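Local coordinates for beta chain (Acipenser persicus, PDB 6IYH), which probably carries oxygen in the blood as the haem-binding beta subunit of a tetrameric haemoglobin, at residues 25-28 with 29-33. Numbering follows the deposited sequence.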
loop_
_atom_site.group_PDB
_atom_site.type_symbol
_atom_site.label_atom_id
_atom_site.label_comp_id
_atom_site.label_asym_id
_atom_site.label_seq_id
_atom_site.Cartn_x
_atom_site.Cartn_y
_atom_site.Cartn_z
ATOM N N GLN B 25 -12.652 -18.317 10.633
ATOM C CA GLN B 25 -13.347 -17.008 10.368
ATOM C C GLN B 25 -12.431 -16.016 9.678
ATOM O O GLN B 25 -12.884 -15.328 8.728
ATOM C CB GLN B 25 -13.935 -16.385 11.582
ATOM C CG GLN B 25 -15.060 -17.204 12.123
ATOM C CD GLN B 25 -15.636 -16.664 13.411
ATOM O OE1 GLN B 25 -15.674 -15.430 13.637
ATOM N NE2 GLN B 25 -16.257 -17.569 14.190
ATOM N N ALA B 26 -11.170 -15.921 10.134
ATOM C CA ALA B 26 -10.239 -15.030 9.564
ATOM C C ALA B 26 -9.891 -15.393 8.106
ATOM O O ALA B 26 -9.889 -14.472 7.204
ATOM C CB ALA B 26 -8.924 -14.961 10.406
ATOM N N LEU B 27 -9.665 -16.682 7.841
ATOM C CA LEU B 27 -9.336 -17.038 6.449
ATOM C C LEU B 27 -10.559 -16.910 5.528
ATOM O O LEU B 27 -10.404 -16.564 4.351
ATOM C CB LEU B 27 -8.802 -18.462 6.408
ATOM C CG LEU B 27 -8.284 -18.896 5.052
ATOM C CD1 LEU B 27 -7.248 -17.991 4.498
ATOM C CD2 LEU B 27 -7.690 -20.325 5.155
ATOM N N VAL B 28 -11.769 -17.227 6.028
ATOM C CA VAL B 28 -12.969 -17.020 5.273
ATOM C C VAL B 28 -13.078 -15.574 4.811
ATOM O O VAL B 28 -13.362 -15.291 3.624
ATOM C CB VAL B 28 -14.243 -17.434 6.027
ATOM C CG1 VAL B 28 -15.470 -17.024 5.278
ATOM C CG2 VAL B 28 -14.215 -18.942 6.203
ATOM N N ARG B 29 -12.900 -14.673 5.765
ATOM C CA ARG B 29 -12.921 -13.273 5.455
ATOM C C ARG B 29 -11.875 -12.884 4.473
ATOM O O ARG B 29 -12.196 -12.114 3.557
ATOM C CB ARG B 29 -12.913 -12.377 6.702
ATOM C CG ARG B 29 -14.240 -12.487 7.523
ATOM C CD ARG B 29 -14.109 -11.729 8.832
ATOM N NE ARG B 29 -15.278 -12.030 9.646
ATOM C CZ ARG B 29 -16.424 -11.354 9.556
ATOM N NH1 ARG B 29 -16.545 -10.272 8.780
ATOM N NH2 ARG B 29 -17.452 -11.749 10.271
ATOM N N LEU B 30 -10.641 -13.414 4.581
ATOM C CA LEU B 30 -9.638 -13.097 3.639
ATOM C C LEU B 30 -10.124 -13.455 2.220
ATOM O O LEU B 30 -10.019 -12.688 1.256
ATOM C CB LEU B 30 -8.310 -13.795 3.933
ATOM C CG LEU B 30 -7.232 -13.519 2.921
ATOM C CD1 LEU B 30 -6.692 -12.129 3.053
ATOM C CD2 LEU B 30 -6.147 -14.551 3.001
ATOM N N LEU B 31 -10.614 -14.672 2.090
ATOM C CA LEU B 31 -10.993 -15.199 0.756
ATOM C C LEU B 31 -12.259 -14.548 0.163
ATOM O O LEU B 31 -12.364 -14.417 -1.106
ATOM C CB LEU B 31 -11.161 -16.715 0.856
ATOM C CG LEU B 31 -9.898 -17.495 1.196
ATOM C CD1 LEU B 31 -10.314 -18.948 1.435
ATOM C CD2 LEU B 31 -8.911 -17.404 0.051
ATOM N N VAL B 32 -13.170 -14.103 1.024
ATOM C CA VAL B 32 -14.364 -13.406 0.561
ATOM C C VAL B 32 -14.042 -11.923 0.277
ATOM O O VAL B 32 -14.494 -11.389 -0.806
ATOM C CB VAL B 32 -15.542 -13.531 1.569
ATOM C CG1 VAL B 32 -16.688 -12.572 1.192
ATOM C CG2 VAL B 32 -15.980 -14.997 1.633
ATOM N N VAL B 33 -13.361 -11.234 1.185
ATOM C CA VAL B 33 -13.213 -9.822 1.056
ATOM C C VAL B 33 -12.151 -9.465 0.002
ATOM O O VAL B 33 -12.213 -8.412 -0.641
ATOM C CB VAL B 33 -12.901 -9.182 2.435
ATOM C CG1 VAL B 33 -12.562 -7.705 2.390
ATOM C CG2 VAL B 33 -14.035 -9.444 3.431
HETATM O O HOH W 1 -16.021 -13.897 11.566
#
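Q25 and R29, one turn apart on helix 19-33, the B helix of the globin fold, are joined by a backbone hydrogen bond and, between their side chains, by one water. The N of R29 donates to O of Q25 at 3.0 Å, nearly straight at 166°, and the i to i+4 pattern continues through V32. With chi1 at -68°, CG of R29 sits beside its own N and touches O of Q25 at 3.4 Å, the chain running on extended to NE. On the helix side turned to helix 57-75, L27 reaches both next-turn leucines: its CD1 lies 3.9 Å from CD2 of L30, while its CG packs at 4.1 Å against CD1 of L31. Separately, V28 CG1 lies 4.2 Å from V32 CG2, and I53 of helix 50-55 touches both valines. Farther out, L27 meets V59 and H62, probably the distal histidine, and the side chain of L30 comes within about 4 Å of the haem. The R29 guanidinium reaches a neighbouring subunit, where NH1 is hydrogen-bonded to a polar side chain and NH2 to the backbone. The bridging water, in the guanidinium plane at its edge, accepts from NE of R29 (2.8 Å) and donates to OE1 of Q25 (2.6 Å).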